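Local atomic coordinates of putative TIM-barrel metal-dependent hydrolase (Mycobacterium avium subsp. paratuberculosis S397, PDB entry 4DZI), a protein that is probably a metal-dependent hydrolase of the amidohydrolase family, with a site for two metal ions at the mouth of a TIM barrel. Residues His15-Leu20 / Pro60-Ile65; Ile65-Cys70 / Lys90-Ala95. One frame throughout, in Å; residues are numbered along the deposited sequence. Where two conformers were deposited one is given.

Going from the N terminus, strand 9-15 ends at His15, a ligand of one cadmium ion, and the chain runs on into loop 15-20. Interaction 1 brings residues 60-65 back against this loop and closes the excursion that holds strands 36-40, 45-49 and 52-53. Interaction 2 then closes a second, shorter loop, 65-70 with 90-95, which contains helix 72-76. The two contacts follow in series and neither nest nor cross. Ile65 belongs to both, and Asp63 OD1 also accepts a probable hydrogen bond from Leu94 N. Together they tie the two-stranded sheet 65-66/91-92 to the loop that leaves the metal site.

Interaction 1 of 2, residues His15-Leu20 / Pro60-Ile65; sequences HYYEPL and PTFDPI. With CD (cadmium ion), chain Q.
Tyr17 packs on Phe62 and Ile65, both on the same side of its ring. Its CB lies over the face of the Phe62 ring in a CH-pi contact, 4.0 Å from the ring centroid. The two rings meet obliquely, with planes 31° apart, and Tyr17 CD1 comes within 3.5 Å of Phe62 CD1. The Ile65 and Tyr17 side chains approach each other from opposite directions. Ile65 CD1 sits over a face of the Tyr17 ring, 3.7 Å from its centroid. Ile65 CG1 lies anti to the backbone N (chi1 -171°), which sends the longer branch out to the ring.

Glu18 borders the Phe62 ring through its backbone. Glu18 O lies at the ring edge, near its plane, 3.5 Å from Phe62 CD2. No direct hydrogen bond crosses the contact. Instead, two waters each lie within hydrogen-bonding distance of both Glu18 O and Pro60 O and bridge the two carbonyls. Beyond them, Leu20 CD2 reaches Pro60 O at 3.4 Å. Thr61 OG1 accepts from Asp63 N in an ST turn and also bonds Asn59.

The second shell fixes the loop. The Glu18 carboxylate accepts from the backbone N atoms of Thr123, Phe124 and Gly125, and Gln101 NE2 bonds Tyr17 O. At the start of the segment, His15 NE2 binds cadmium at 2.2 Å, in a site shared with Asp13, His230, Glu293 and Asp356. Asp13 and His15 form a DxH pair ending strand 9-15, where many amidohydrolases have HxH. Tyr16 and Glu18 touch helix 136-153, while Leu20 and Pro60 both rest on Met38 of strand 36-40.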
loop_
_atom_site.group_PDB
_atom_site.type_symbol
_atom_site.label_atom_id
_atom_site.label_comp_id
_atom_site.label_asym_id
_atom_site.label_seq_id
_atom_site.Cartn_x
_atom_site.Cartn_y
_atom_site.Cartn_z
ATOM N N HIS C 15 14.879 4.406 -22.523
ATOM C CA HIS C 15 14.840 2.964 -22.812
ATOM C C HIS C 15 15.342 2.558 -24.184
ATOM O O HIS C 15 15.304 3.347 -25.120
ATOM C CB HIS C 15 13.397 2.439 -22.621
ATOM C CG HIS C 15 12.937 2.518 -21.198
ATOM N ND1 HIS C 15 13.234 1.561 -20.307
ATOM C CD2 HIS C 15 12.266 3.519 -20.497
ATOM C CE1 HIS C 15 12.761 1.906 -19.093
ATOM N NE2 HIS C 15 12.168 3.094 -19.197
ATOM N N TYR C 16 15.830 1.323 -24.266
ATOM C CA TYR C 16 15.942 0.592 -25.524
ATOM C C TYR C 16 14.818 -0.452 -25.534
ATOM O O TYR C 16 14.162 -0.706 -24.499
ATOM C CB TYR C 16 17.310 -0.096 -25.632
ATOM C CG TYR C 16 17.706 -0.772 -24.363
ATOM C CD1 TYR C 16 17.135 -1.999 -23.978
ATOM C CD2 TYR C 16 18.639 -0.187 -23.498
ATOM C CE1 TYR C 16 17.486 -2.603 -22.774
ATOM C CE2 TYR C 16 18.987 -0.784 -22.281
ATOM C CZ TYR C 16 18.416 -1.998 -21.932
ATOM O OH TYR C 16 18.737 -2.598 -20.744
ATOM N N TYR C 17 14.587 -1.065 -26.698
ATOM C CA TYR C 17 13.699 -2.216 -26.774
ATOM C C TYR C 17 14.621 -3.395 -27.070
ATOM O O TYR C 17 15.378 -3.401 -28.063
ATOM C CB TYR C 17 12.664 -2.012 -27.869
ATOM C CG TYR C 17 11.618 -0.969 -27.508
ATOM C CD1 TYR C 17 10.886 -1.086 -26.324
ATOM C CD2 TYR C 17 11.390 0.155 -28.290
ATOM C CE1 TYR C 17 9.906 -0.168 -25.971
ATOM C CE2 TYR C 17 10.441 1.097 -27.936
ATOM C CZ TYR C 17 9.700 0.942 -26.767
ATOM O OH TYR C 17 8.723 1.865 -26.445
ATOM N N GLU C 18 14.610 -4.388 -26.206
ATOM C CA GLU C 18 15.536 -5.523 -26.372
ATOM C C GLU C 18 15.241 -6.324 -27.618
ATOM O O GLU C 18 14.099 -6.572 -27.934
ATOM C CB GLU C 18 15.452 -6.491 -25.199
ATOM C CG GLU C 18 15.872 -5.934 -23.841
ATOM C CD GLU C 18 14.771 -5.178 -23.094
ATOM O OE1 GLU C 18 13.724 -4.794 -23.652
ATOM O OE2 GLU C 18 14.956 -4.995 -21.878
ATOM N N PRO C 19 16.291 -6.790 -28.286
ATOM C CA PRO C 19 16.073 -7.806 -29.317
ATOM C C PRO C 19 15.673 -9.140 -28.680
ATOM O O PRO C 19 15.867 -9.358 -27.470
ATOM C CB PRO C 19 17.447 -7.915 -29.980
ATOM C CG PRO C 19 18.403 -7.588 -28.868
ATOM C CD PRO C 19 17.720 -6.461 -28.115
ATOM N N LEU C 20 15.104 -10.032 -29.484
ATOM C CA LEU C 20 14.610 -11.295 -28.940
ATOM C C LEU C 20 15.663 -12.130 -28.216
ATOM O O LEU C 20 15.309 -12.954 -27.403
ATOM C CB LEU C 20 13.985 -12.143 -30.066
ATOM C CG LEU C 20 12.671 -11.607 -30.615
ATOM C CD1 LEU C 20 12.231 -12.500 -31.768
ATOM C CD2 LEU C 20 11.563 -11.559 -29.546
ATOM N N PRO C 60 6.932 -9.315 -27.499
ATOM C CA PRO C 60 8.378 -9.243 -27.272
ATOM C C PRO C 60 9.167 -8.907 -28.520
ATOM O O PRO C 60 10.372 -8.603 -28.414
ATOM C CB PRO C 60 8.727 -10.630 -26.744
ATOM C CG PRO C 60 7.649 -11.508 -27.307
ATOM C CD PRO C 60 6.405 -10.681 -27.287
ATOM N N THR C 61 8.540 -8.944 -29.705
ATOM C CA THR C 61 9.305 -8.488 -30.903
ATOM C C THR C 61 9.331 -6.959 -30.985
ATOM O O THR C 61 10.071 -6.406 -31.790
ATOM C CB THR C 61 8.739 -8.981 -32.256
ATOM O OG1 THR C 61 7.553 -8.249 -32.562
ATOM C CG2 THR C 61 8.448 -10.500 -32.239
ATOM N N PHE C 62 8.461 -6.292 -30.222
ATOM C CA PHE C 62 8.417 -4.825 -30.224
ATOM C C PHE C 62 8.144 -4.250 -31.608
ATOM O O PHE C 62 8.541 -3.133 -31.910
ATOM C CB PHE C 62 9.703 -4.220 -29.623
ATOM C CG PHE C 62 9.837 -4.474 -28.129
ATOM C CD1 PHE C 62 8.931 -3.855 -27.235
ATOM C CD2 PHE C 62 10.871 -5.271 -27.634
ATOM C CE1 PHE C 62 9.033 -4.094 -25.865
ATOM C CE2 PHE C 62 10.983 -5.490 -26.254
ATOM C CZ PHE C 62 10.060 -4.889 -25.380
ATOM N N ASP C 63 7.395 -4.986 -32.424
ATOM C CA ASP C 63 7.019 -4.487 -33.748
ATOM C C ASP C 63 5.611 -4.948 -34.072
ATOM O O ASP C 63 5.333 -6.165 -34.025
ATOM C CB ASP C 63 8.028 -5.049 -34.733
ATOM C CG ASP C 63 7.935 -4.391 -36.099
ATOM O OD1 ASP C 63 7.264 -3.354 -36.238
ATOM O OD2 ASP C 63 8.568 -4.915 -37.015
ATOM N N PRO C 64 4.700 -4.009 -34.347
ATOM C CA PRO C 64 4.883 -2.552 -34.385
ATOM C C PRO C 64 5.087 -2.007 -32.988
ATOM O O PRO C 64 4.903 -2.726 -31.973
ATOM C CB PRO C 64 3.552 -2.025 -34.939
ATOM C CG PRO C 64 2.576 -3.112 -34.708
ATOM C CD PRO C 64 3.347 -4.400 -34.792
ATOM N N ILE C 65 5.441 -0.733 -32.923
ATOM C CA ILE C 65 5.926 -0.199 -31.658
ATOM C C ILE C 65 5.180 1.102 -31.354
ATOM O O ILE C 65 4.950 1.934 -32.249
ATOM C CB ILE C 65 7.453 0.006 -31.702
ATOM C CG1 ILE C 65 7.964 0.363 -30.296
ATOM C CG2 ILE C 65 7.823 1.054 -32.738
ATOM C CD1 ILE C 65 7.766 -0.764 -29.302
HETATM CD CD CD Q . 11.457 4.379 -17.571
HETATM O O HOH W 1 12.482 -8.615 -26.652
HETATM O O HOH W 2 12.462 -7.729 -29.797
#

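Interaction 2 of 2, residues Ile65-Cys70 / Lys90-Ala95; sequences IIVPGC and KVERLA
Ile65 and Glu92 form an antiparallel hydrogen-bonded pair, with Ile66 and Val91 as the adjoining non-hydrogen-bonded pair, their CA atoms only 4.2 Å apart. Ile65 N donates to Glu92 O at 2.8 Å, in the carbonyl plane. In return, Glu92 N donates to Ile65 O, tilted 25° from the Ile65 carbonyl plane. A third bond, Val67 N to Lys90 O at 3.0 Å, carries the pairing past the strand end. Its donor stands 37° out of the carbonyl plane. Lys90 O also receives a CA-H...O contact from Ile66, and Ile65 O one from Val91.

Val67 touches both Lys90 and Glu92. Its CG2 lies beside the backbone N, anti to the carbonyl carbon, and meets Glu92 CG at 3.6 Å and Lys90 CB at 3.7 Å. The Val67 and Glu92 side chains cross at about a right angle. Ile65 CG2 lies 3.5 Å from Glu92 O and also meets Leu94, at the start of the 3-10 segment that follows.

These strands form a small two-stranded antiparallel sheet, separate from the parallel barrel strands. A type II turn follows from Val67 to Cys70, with Gly69 at positive phi and Cys70 N bonded to Val67 O. The turn brings Cys70 SG toward the other segment, where it accepts a weak bond from Lys90 N at 3.7 Å.

The Glu92 carboxylate is shared. A water links its OE1 to Ile66 O, while OE2 bonds His97 NE2. Lys90 NZ turns away from the sheet to Ser87 O. On the side of the metal site, Gly69 makes a backbone hydrogen bond with His359, a cadmium ligand, and Pro68 packs on Tyr100 and Trp357.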
loop_
_atom_site.group_PDB
_atom_site.type_symbol
_atom_site.label_atom_id
_atom_site.label_comp_id
_atom_site.label_asym_id
_atom_site.label_seq_id
_atom_site.Cartn_x
_atom_site.Cartn_y
_atom_site.Cartn_z
ATOM N N ILE C 65 5.441 -0.733 -32.923
ATOM C CA ILE C 65 5.926 -0.199 -31.658
ATOM C C ILE C 65 5.180 1.102 -31.354
ATOM O O ILE C 65 4.950 1.934 -32.249
ATOM C CB ILE C 65 7.453 0.006 -31.702
ATOM C CG1 ILE C 65 7.964 0.363 -30.296
ATOM C CG2 ILE C 65 7.823 1.054 -32.738
ATOM C CD1 ILE C 65 7.766 -0.764 -29.302
ATOM N N ILE C 66 4.792 1.280 -30.087
ATOM C CA ILE C 66 4.036 2.461 -29.684
ATOM C C ILE C 66 4.762 3.802 -30.018
ATOM O O ILE C 66 5.994 3.899 -29.978
ATOM C CB ILE C 66 3.682 2.378 -28.168
ATOM C CG1 ILE C 66 2.645 3.431 -27.799
ATOM C CG2 ILE C 66 4.940 2.527 -27.315
ATOM C CD1 ILE C 66 2.050 3.214 -26.408
ATOM N N VAL C 67 3.999 4.833 -30.346
ATOM C CA VAL C 67 4.551 6.178 -30.594
ATOM C C VAL C 67 4.897 6.825 -29.246
ATOM O O VAL C 67 4.090 6.797 -28.329
ATOM C CB VAL C 67 3.496 7.057 -31.306
ATOM C CG1 VAL C 67 3.936 8.524 -31.319
ATOM C CG2 VAL C 67 3.242 6.530 -32.731
ATOM N N PRO C 68 6.104 7.386 -29.113
ATOM C CA PRO C 68 6.487 7.973 -27.829
ATOM C C PRO C 68 5.505 9.050 -27.424
ATOM O O PRO C 68 5.096 9.878 -28.247
ATOM C CB PRO C 68 7.877 8.601 -28.131
ATOM C CG PRO C 68 8.421 7.739 -29.218
ATOM C CD PRO C 68 7.219 7.410 -30.098
ATOM N N GLY C 69 5.118 9.060 -26.148
ATOM C CA GLY C 69 4.227 10.095 -25.644
ATOM C C GLY C 69 2.758 9.984 -25.997
ATOM O O GLY C 69 1.976 10.803 -25.556
ATOM N N CYS C 70 2.350 8.982 -26.766
ATOM C CA CYS C 70 0.949 8.988 -27.199
ATOM C C CYS C 70 -0.003 8.725 -26.032
ATOM O O CYS C 70 -1.190 9.065 -26.106
ATOM C CB CYS C 70 0.693 8.045 -28.371
ATOM S SG CYS C 70 0.873 6.293 -28.042
ATOM N N LYS C 90 -1.148 4.819 -30.734
ATOM C CA LYS C 90 -0.727 4.849 -32.137
ATOM C C LYS C 90 0.535 4.024 -32.149
ATOM O O LYS C 90 1.252 3.993 -31.142
ATOM C CB LYS C 90 -0.398 6.279 -32.582
ATOM C CG LYS C 90 -1.412 6.927 -33.505
ATOM C CD LYS C 90 -2.731 7.165 -32.796
ATOM C CE LYS C 90 -3.748 7.771 -33.745
ATOM N NZ LYS C 90 -5.123 7.619 -33.207
ATOM N N VAL C 91 0.778 3.307 -33.251
ATOM C CA VAL C 91 1.998 2.486 -33.394
ATOM C C VAL C 91 2.692 2.795 -34.718
ATOM O O VAL C 91 2.095 3.369 -35.630
ATOM C CB VAL C 91 1.779 0.950 -33.283
ATOM C CG1 VAL C 91 1.260 0.535 -31.895
ATOM C CG2 VAL C 91 0.885 0.424 -34.402
ATOM N N GLU C 92 3.953 2.393 -34.797
ATOM C CA GLU C 92 4.817 2.643 -35.957
ATOM C C GLU C 92 5.591 1.381 -36.232
ATOM O O GLU C 92 5.639 0.472 -35.399
ATOM C CB GLU C 92 5.845 3.732 -35.604
ATOM C CG GLU C 92 5.215 5.094 -35.335
ATOM C CD GLU C 92 6.243 6.167 -35.050
ATOM O OE1 GLU C 92 6.709 6.285 -33.880
ATOM O OE2 GLU C 92 6.585 6.910 -36.003
ATOM N N ARG C 93 6.236 1.306 -37.394
ATOM C CA ARG C 93 7.136 0.194 -37.704
ATOM C C ARG C 93 8.453 0.315 -36.938
ATOM O O ARG C 93 9.088 1.380 -36.942
ATOM C CB ARG C 93 7.411 0.161 -39.217
ATOM C CG ARG C 93 6.154 0.031 -40.068
ATOM C CD ARG C 93 6.479 0.021 -41.563
ATOM N NE ARG C 93 5.680 -0.974 -42.273
ATOM C CZ ARG C 93 4.371 -0.877 -42.475
ATOM N NH1 ARG C 93 3.727 -1.835 -43.134
ATOM N NH2 ARG C 93 3.706 0.183 -42.033
ATOM N N LEU C 94 8.878 -0.774 -36.297
ATOM C CA LEU C 94 10.118 -0.756 -35.544
ATOM C C LEU C 94 11.327 -0.396 -36.422
ATOM O O LEU C 94 12.208 0.329 -35.989
ATOM C CB LEU C 94 10.359 -2.105 -34.858
ATOM C CG LEU C 94 11.639 -2.209 -33.989
ATOM C CD1 LEU C 94 11.624 -1.199 -32.844
ATOM C CD2 LEU C 94 11.741 -3.605 -33.406
ATOM N N ALA C 95 11.348 -0.877 -37.656
ATOM C CA ALA C 95 12.450 -0.573 -38.553
ATOM C C ALA C 95 12.551 0.924 -38.888
ATOM O O ALA C 95 13.616 1.381 -39.334
ATOM C CB ALA C 95 12.355 -1.414 -39.823
HETATM O O HOH W 3 7.787 4.540 -32.108
#